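IroE protein (Escherichia coli, PDB 2GZS) hydrolyses the trilactone of enterobactin and its C-glucosylated forms, preferring the iron-free siderophores and tending to cut once to leave linear trimers. Local coordinates at residues Glu61-Gln65 / Phe255-Leu260; Ser117-Arg121 / Phe154-Ser158; Tyr168-Ser174 / Lys197-Glu203. All coordinates share one frame; numbering follows the deposited sequence.

Contact 1 (Glu61-Gln65 / Phe255-Leu260); sequences ELLKQ and FRQALL
Leu260 N gives its hydrogen bond to Arg256 O at 2.9 Å, closing one turn of helix 247-262, and the side chains of both these residues touch Leu62 on helix 60-66. With Phe255 and Leu259 they form the hole into which Leu62 fits, a knobs-into-holes contact. With CG of Leu62 anti to the backbone N (chi1 178°) and lying beside the carbonyl carbon, both methyls are carried across to the facing helix. Leu62 CD2 does most of the touching, coming to 3.8 Å from Leu259 CD1 in a crossing near a right angle; Leu62 CD2 is equally near Arg256 CG. Leu62 CD2 also meets Phe255 CE1 obliquely, at 4.1 Å. Leu62 CD1 goes to Leu260 CG, at 4.1 Å.

The segments 61-65 and 255-260 run nearly parallel, their axes 10.7 Å apart at closest approach and crossing at -21°. Helix 247-262, which opens with the active-site His247, lies against the central sheet of this alpha/beta-hydrolase fold. Leu259 touches Leu46 and Met48 of strand 43-48, while Phe255 rests on Trp146 of strand 143-148, so helix 60-66 packs against the flank of a helix already seated on the sheet.

Arg256 contributes through its aliphatic part. Its CG sits 3.7 Å above the centre of the Phe255 ring, and the chain runs extended from there to NE. The guanidinium then makes a long, weak ion pair through NH1 with Asp59, whose other carboxylate oxygen accepts from Leu62 N. Glu61 approaches too, but its charged atoms do not touch those of Arg256, and any attraction is probably modest. Farther along, Gln65 CG meets Leu260 CD2 at 3.6 Å, again with the side chains nearly perpendicular.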
# COMPACT_ATOMS: atom_id res chain seq x y z
N GLU A 61 1.78 -6.96 -19.54
CA GLU A 61 1.90 -5.61 -20.10
C GLU A 61 2.38 -4.64 -19.01
O GLU A 61 3.20 -3.80 -19.28
CB GLU A 61 0.64 -4.94 -20.69
CG GLU A 61 0.81 -3.50 -21.12
CD GLU A 61 0.20 -2.27 -20.49
OE1 GLU A 61 -0.21 -2.23 -19.29
OE2 GLU A 61 0.12 -1.21 -21.24
N LEU A 62 1.87 -4.71 -17.76
CA LEU A 62 2.38 -3.85 -16.72
C LEU A 62 3.85 -4.15 -16.41
O LEU A 62 4.61 -3.22 -16.31
CB LEU A 62 1.51 -4.01 -15.44
CG LEU A 62 2.00 -3.15 -14.25
CD1 LEU A 62 1.91 -1.67 -14.40
CD2 LEU A 62 1.18 -3.57 -13.03
N LEU A 63 4.17 -5.44 -16.30
CA LEU A 63 5.58 -5.76 -16.01
C LEU A 63 6.56 -5.26 -17.09
O LEU A 63 7.60 -4.79 -16.67
CB LEU A 63 5.68 -7.27 -15.78
CG LEU A 63 4.79 -7.85 -14.64
CD1 LEU A 63 5.08 -9.35 -14.46
CD2 LEU A 63 5.01 -7.11 -13.32
N LYS A 64 6.11 -5.37 -18.33
CA LYS A 64 6.91 -4.83 -19.45
C LYS A 64 7.12 -3.35 -19.28
O LYS A 64 8.21 -2.81 -19.36
CB LYS A 64 6.18 -5.20 -20.74
CG LYS A 64 6.81 -4.53 -21.98
CD LYS A 64 5.99 -5.02 -23.18
CE LYS A 64 6.37 -4.33 -24.48
NZ LYS A 64 5.53 -3.13 -24.77
N GLN A 65 6.03 -2.60 -18.96
CA GLN A 65 6.18 -1.16 -18.84
C GLN A 65 7.06 -0.71 -17.66
O GLN A 65 7.83 0.19 -17.63
CB GLN A 65 4.77 -0.50 -18.75
CG GLN A 65 4.81 1.02 -18.76
CD GLN A 65 5.32 1.58 -20.12
OE1 GLN A 65 4.93 1.00 -21.14
NE2 GLN A 65 6.14 2.60 -20.06
N PHE A 255 -3.30 0.89 -8.03
CA PHE A 255 -2.11 0.04 -7.76
C PHE A 255 -1.17 0.14 -8.96
O PHE A 255 0.05 0.14 -8.77
CB PHE A 255 -2.54 -1.38 -7.43
CG PHE A 255 -2.52 -2.46 -8.47
CD1 PHE A 255 -1.32 -3.07 -8.93
CD2 PHE A 255 -3.69 -2.96 -9.03
CE1 PHE A 255 -1.32 -4.07 -9.88
CE2 PHE A 255 -3.69 -3.93 -10.01
CZ PHE A 255 -2.50 -4.51 -10.45
N ARG A 256 -1.71 0.17 -10.17
CA ARG A 256 -0.77 0.18 -11.32
C ARG A 256 -0.06 1.48 -11.38
O ARG A 256 1.15 1.57 -11.66
CB ARG A 256 -1.59 -0.12 -12.59
CG ARG A 256 -2.07 -1.55 -12.65
CD ARG A 256 -2.87 -1.72 -13.95
NE ARG A 256 -3.75 -2.86 -13.81
CZ ARG A 256 -3.68 -3.92 -14.60
NH1 ARG A 256 -2.75 -3.86 -15.55
NH2 ARG A 256 -4.53 -4.91 -14.38
N GLN A 257 -0.70 2.62 -11.14
CA GLN A 257 -0.04 3.91 -11.19
C GLN A 257 0.99 4.05 -10.07
O GLN A 257 2.02 4.66 -10.26
CB GLN A 257 -1.06 5.08 -11.22
CG GLN A 257 -0.35 6.43 -11.37
CD GLN A 257 0.31 6.58 -12.74
OE1 GLN A 257 -0.39 6.60 -13.75
NE2 GLN A 257 1.63 6.64 -12.82
N ALA A 258 0.70 3.43 -8.90
CA ALA A 258 1.72 3.45 -7.85
C ALA A 258 2.98 2.68 -8.29
O ALA A 258 4.06 3.20 -8.04
CB ALA A 258 1.10 2.88 -6.56
N LEU A 259 2.74 1.52 -8.86
CA LEU A 259 3.96 0.81 -9.35
C LEU A 259 4.70 1.64 -10.38
O LEU A 259 5.92 1.76 -10.40
CB LEU A 259 3.51 -0.54 -9.90
CG LEU A 259 3.17 -1.60 -8.88
CD1 LEU A 259 2.40 -2.78 -9.47
CD2 LEU A 259 4.49 -2.12 -8.22
N LEU A 260 3.95 2.22 -11.32
CA LEU A 260 4.62 3.01 -12.38
C LEU A 260 5.37 4.18 -11.80
O LEU A 260 6.49 4.56 -12.20
CB LEU A 260 3.58 3.44 -13.42
CG LEU A 260 3.04 2.31 -14.28
CD1 LEU A 260 1.73 2.72 -14.93
CD2 LEU A 260 4.03 1.91 -15.39

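Contact 2 (Ser117-Arg121 / Phe154-Ser158); sequences SNNFR and FVLDS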
# COMPACT_ATOMS: atom_id res chain seq x y z
N SER A 117 -4.68 -2.35 13.03
CA SER A 117 -3.61 -1.80 12.19
C SER A 117 -2.28 -1.83 12.90
O SER A 117 -1.29 -2.08 12.26
CB SER A 117 -3.92 -0.37 11.69
OG SER A 117 -4.14 0.47 12.80
N ASN A 118 -2.18 -1.52 14.20
CA ASN A 118 -0.81 -1.46 14.77
C ASN A 118 -0.23 -2.84 14.84
O ASN A 118 1.00 -2.98 14.60
CB ASN A 118 -0.90 -0.80 16.13
CG ASN A 118 -1.19 0.67 16.10
OD1 ASN A 118 -1.08 1.36 15.10
ND2 ASN A 118 -1.54 1.21 17.28
N ASN A 119 -1.02 -3.86 15.14
CA ASN A 119 -0.41 -5.21 15.20
C ASN A 119 -0.05 -5.69 13.80
O ASN A 119 0.96 -6.39 13.67
CB ASN A 119 -1.38 -6.23 15.81
CG ASN A 119 -1.92 -5.87 17.19
OD1 ASN A 119 -3.13 -5.78 17.34
ND2 ASN A 119 -1.06 -5.71 18.15
N PHE A 120 -0.85 -5.30 12.79
CA PHE A 120 -0.52 -5.73 11.42
C PHE A 120 0.74 -4.96 10.99
O PHE A 120 1.60 -5.60 10.33
CB PHE A 120 -1.71 -5.43 10.51
CG PHE A 120 -1.39 -5.76 9.04
CD1 PHE A 120 -1.04 -7.05 8.65
CD2 PHE A 120 -1.46 -4.73 8.10
CE1 PHE A 120 -0.77 -7.33 7.30
CE2 PHE A 120 -1.13 -5.03 6.77
CZ PHE A 120 -0.76 -6.30 6.37
N ARG A 121 0.90 -3.71 11.32
CA ARG A 121 2.12 -2.97 10.96
C ARG A 121 3.31 -3.63 11.65
O ARG A 121 4.36 -3.69 11.02
CB ARG A 121 1.99 -1.50 11.30
CG ARG A 121 3.22 -0.71 10.75
CD ARG A 121 2.90 0.79 10.57
NE ARG A 121 2.06 1.21 11.64
CZ ARG A 121 0.76 1.53 11.67
NH1 ARG A 121 0.32 1.85 12.89
NH2 ARG A 121 -0.08 1.54 10.65
N PHE A 154 -5.13 2.17 6.13
CA PHE A 154 -3.91 1.60 6.72
C PHE A 154 -2.69 2.42 6.28
O PHE A 154 -1.78 2.66 7.08
CB PHE A 154 -3.71 0.14 6.27
CG PHE A 154 -2.46 -0.44 6.91
CD1 PHE A 154 -2.44 -0.82 8.25
CD2 PHE A 154 -1.29 -0.56 6.15
CE1 PHE A 154 -1.26 -1.28 8.82
CE2 PHE A 154 -0.08 -1.02 6.71
CZ PHE A 154 -0.11 -1.40 8.04
N VAL A 155 -2.67 2.85 4.99
CA VAL A 155 -1.50 3.64 4.56
C VAL A 155 -1.38 4.95 5.28
O VAL A 155 -0.32 5.40 5.69
CB VAL A 155 -1.58 3.86 3.04
CG1 VAL A 155 -0.50 4.80 2.51
CG2 VAL A 155 -1.44 2.52 2.32
N LEU A 156 -2.52 5.66 5.49
CA LEU A 156 -2.50 6.93 6.27
C LEU A 156 -2.03 6.68 7.71
O LEU A 156 -1.19 7.43 8.23
CB LEU A 156 -3.88 7.59 6.30
CG LEU A 156 -4.39 8.12 4.96
CD1 LEU A 156 -5.82 8.68 5.10
CD2 LEU A 156 -3.45 9.16 4.37
N ASP A 157 -2.55 5.65 8.32
CA ASP A 157 -2.19 5.24 9.68
C ASP A 157 -0.67 5.01 9.77
O ASP A 157 -0.00 5.39 10.75
CB ASP A 157 -3.03 4.05 10.12
CG ASP A 157 -2.83 3.65 11.58
OD1 ASP A 157 -3.11 4.54 12.44
OD2 ASP A 157 -2.42 2.53 11.94
N SER A 158 -0.14 4.40 8.71
CA SER A 158 1.29 4.06 8.69
C SER A 158 2.10 5.31 8.38
O SER A 158 3.19 5.50 8.97
CB SER A 158 1.52 3.03 7.55
OG SER A 158 0.85 1.83 7.86
O HOH W 1 -3.47 3.37 14.89
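The Phe120 ring turns its edge to the face of Phe154, planes 61° apart and centroids 5.1 Å apart, with Phe120 CD2 lying over the rim of that face. Ser158 OG lies over the opposite face of Phe154, also toward its rim, while Ser117 O sits at the ring edge, in its plane. Beside this T-shaped pair, Arg121, bent at chi3, brings its guanidinium end-on to Asp157: Arg121 NH1 at 3.0 Å and Arg121 NH2 at 2.8 Å both donate to Asp157 OD2. The acceptor lies in the guanidinium plane, yet both nitrogens approach from above the carboxylate plane, the two planes being 57° apart. Ser117 OG gives Asp157 OD2 a third bond at 2.8 Å.

Helix 150-161 is the one that follows the nucleophile Ser149 in the alpha/beta-hydrolase fold, and segment 117-121, at the start of helix 117-132, crosses segment 154-158 at -76°. NH2 of Arg121 reaches Ser158 OG as well (3.0 Å), and that hydroxyl donates in turn to Phe154 O. A leucine in place of Arg121 would probably leave the buried Asp157 OD2 with its negative charge less well balanced and Ser158 OG without its donor. Asp157 OD1 pairs with Arg185 and accepts from a water shared with Asn118 OD1.

Contact 3 (Tyr168-Ser174 / Lys197-Glu203); sequences YYSASPS and KHLAIME
Tyr168 leaves its strand with CB 4.0 Å from Leu199 CD1 and near His198 O, the carbonyl that also accepts from Tyr168 N. Along the ring, CD2 stays beside that oxygen, which lies at the ring edge, in plane. Tyr168 CE2 reaches Lys197 CB and CD, each 3.8 Å away; CZ still touches CD. At the tip, Tyr168 OH passes Lys197 CD at 3.6 Å and hydrogen-bonds to Phe165 O, while Lys197 NZ turns to the carbonyls of Trp159 and Ser162.

Backbone bonds join strands 167-171 and 198-203 in the parallel pairing of a beta-alpha-beta unit, whose connecting helix is 179-187. On the face carrying Tyr169, Ala200 CB packs against Tyr169 CD1 at 3.6 Å. Selenomethionine Met202 adds an oblique Met-aromatic contact, its SE 5.4 Å from the Tyr169 ring centroid.

At the end of strand 198-203, Glu203 bends its carboxylate, by chi2 (-81°), toward Pro173 and Ser174. Glu203 OE2 accepts from Ser174 N at 3.1 Å on its syn lone pair. Glu203 OE1 accepts from Ser174 OG at 2.7 Å, and a water bridges OE1 to Ser172 OG. With donors on both oxygens, the carboxylate is probably held against rotation and is likely to tie down the turn carrying Ser172, whose side chain is only about 5 Å from that of the active-site Ser149.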
# COMPACT_ATOMS: atom_id res chain seq x y z
N TYR A 168 4.17 6.63 0.50
CA TYR A 168 2.89 6.09 1.03
C TYR A 168 1.79 6.36 0.00
O TYR A 168 1.49 7.59 -0.17
CB TYR A 168 2.60 6.76 2.37
CG TYR A 168 3.58 6.36 3.48
CD1 TYR A 168 3.28 5.44 4.43
CD2 TYR A 168 4.85 6.99 3.47
CE1 TYR A 168 4.20 5.07 5.43
CE2 TYR A 168 5.78 6.66 4.46
CZ TYR A 168 5.43 5.73 5.41
OH TYR A 168 6.36 5.39 6.40
N TYR A 169 1.20 5.38 -0.62
CA TYR A 169 0.19 5.60 -1.65
C TYR A 169 -1.17 5.10 -1.07
O TYR A 169 -1.43 3.92 -0.91
CB TYR A 169 0.53 4.74 -2.86
CG TYR A 169 1.82 5.11 -3.58
CD1 TYR A 169 1.76 6.05 -4.61
CD2 TYR A 169 3.02 4.51 -3.23
CE1 TYR A 169 2.91 6.43 -5.31
CE2 TYR A 169 4.16 4.86 -3.94
CZ TYR A 169 4.08 5.79 -4.95
OH TYR A 169 5.27 6.10 -5.61
N SER A 170 -1.97 6.11 -0.74
CA SER A 170 -3.24 5.86 -0.05
C SER A 170 -4.38 6.00 -1.05
O SER A 170 -4.63 7.18 -1.43
CB SER A 170 -3.42 6.88 1.08
OG SER A 170 -4.69 6.63 1.69
N ALA A 171 -4.96 4.89 -1.42
CA ALA A 171 -6.01 4.95 -2.46
C ALA A 171 -7.42 4.77 -1.87
O ALA A 171 -7.62 3.91 -1.04
CB ALA A 171 -5.71 3.88 -3.49
N SER A 172 -8.32 5.67 -2.33
CA SER A 172 -9.73 5.68 -1.86
C SER A 172 -9.93 5.65 -0.33
O SER A 172 -10.84 4.91 0.08
CB SER A 172 -10.54 4.56 -2.50
OG SER A 172 -10.43 4.72 -3.94
N PRO A 173 -9.13 6.36 0.45
CA PRO A 173 -9.40 6.33 1.91
C PRO A 173 -10.74 7.03 2.20
O PRO A 173 -11.30 6.73 3.29
CB PRO A 173 -8.20 7.07 2.51
CG PRO A 173 -7.76 8.01 1.42
CD PRO A 173 -8.00 7.27 0.15
N SER A 174 -11.20 7.86 1.31
CA SER A 174 -12.49 8.58 1.52
C SER A 174 -13.61 7.56 1.66
O SER A 174 -14.71 7.98 2.14
CB SER A 174 -12.80 9.55 0.38
OG SER A 174 -13.05 8.80 -0.80
N LYS A 197 8.80 11.42 4.34
CA LYS A 197 7.71 10.49 4.07
C LYS A 197 6.77 11.10 3.01
O LYS A 197 5.96 11.97 3.36
CB LYS A 197 6.87 10.15 5.30
CG LYS A 197 7.71 9.41 6.32
CD LYS A 197 6.90 8.77 7.45
CE LYS A 197 7.02 9.39 8.81
NZ LYS A 197 6.08 8.78 9.81
N HIS A 198 6.93 10.66 1.75
CA HIS A 198 6.10 11.14 0.65
C HIS A 198 4.69 10.60 0.74
O HIS A 198 4.57 9.39 0.96
CB HIS A 198 6.68 10.62 -0.68
CG HIS A 198 5.81 10.79 -1.86
ND1 HIS A 198 5.40 12.07 -2.28
CD2 HIS A 198 5.30 9.90 -2.74
CE1 HIS A 198 4.64 11.92 -3.37
NE2 HIS A 198 4.57 10.64 -3.66
N LEU A 199 3.69 11.47 0.59
CA LEU A 199 2.32 10.95 0.73
C LEU A 199 1.60 11.20 -0.58
O LEU A 199 1.58 12.34 -1.05
CB LEU A 199 1.62 11.70 1.87
CG LEU A 199 0.15 11.31 2.03
CD1 LEU A 199 -0.00 9.84 2.36
CD2 LEU A 199 -0.44 12.26 3.09
N ALA A 200 1.03 10.19 -1.16
CA ALA A 200 0.29 10.29 -2.42
C ALA A 200 -1.15 9.86 -2.12
O ALA A 200 -1.40 8.67 -1.89
CB ALA A 200 0.88 9.41 -3.50
N ILE A 201 -2.09 10.82 -2.14
CA ILE A 201 -3.49 10.47 -1.97
C ILE A 201 -4.13 10.27 -3.34
O ILE A 201 -3.87 11.09 -4.24
CB ILE A 201 -4.25 11.58 -1.19
CG1 ILE A 201 -3.60 11.78 0.19
CG2 ILE A 201 -5.72 11.26 -1.09
CD1 ILE A 201 -4.24 12.93 0.97
N MSE A 202 -4.85 9.18 -3.51
CA MSE A 202 -5.33 8.76 -4.80
C MSE A 202 -6.84 8.61 -4.67
O MSE A 202 -7.29 7.85 -3.81
CB MSE A 202 -4.70 7.44 -5.23
CG MSE A 202 -3.14 7.42 -5.05
SE MSE A 202 -2.29 5.80 -5.57
CE MSE A 202 -1.85 6.34 -7.35
N GLU A 203 -7.61 9.32 -5.50
CA GLU A 203 -9.05 9.18 -5.36
C GLU A 203 -9.67 9.11 -6.76
O GLU A 203 -9.05 9.58 -7.71
CB GLU A 203 -9.69 10.39 -4.62
CG GLU A 203 -9.33 10.40 -3.13
CD GLU A 203 -10.18 9.48 -2.29
OE1 GLU A 203 -11.18 8.87 -2.78
OE2 GLU A 203 -9.91 9.32 -1.06
O HOH W 2 -11.91 6.93 -4.58

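Overall arrangement
The three contacts are built on the mixed sheet of one alpha/beta-hydrolase domain. Contact 3 lies within the sheet, joining neighbouring parallel strands, while contacts 1 and 2 are helix pairs on opposite sides of the chain's centre, their own centres 24 Å apart. Each touches contact 3: Ala258 of contact 1 packs on Tyr169, and Val155 and Leu156 of contact 2 on strand 167-171. Their centres lie 17 Å and 13 Å from that of contact 3. Along the chain, contact 2 closes before contact 3 opens, and contact 1 encloses both. Helices 150-161 and 247-262, which follow or carry the active-site residues Ser149 and His247, are thus packed around the same strands.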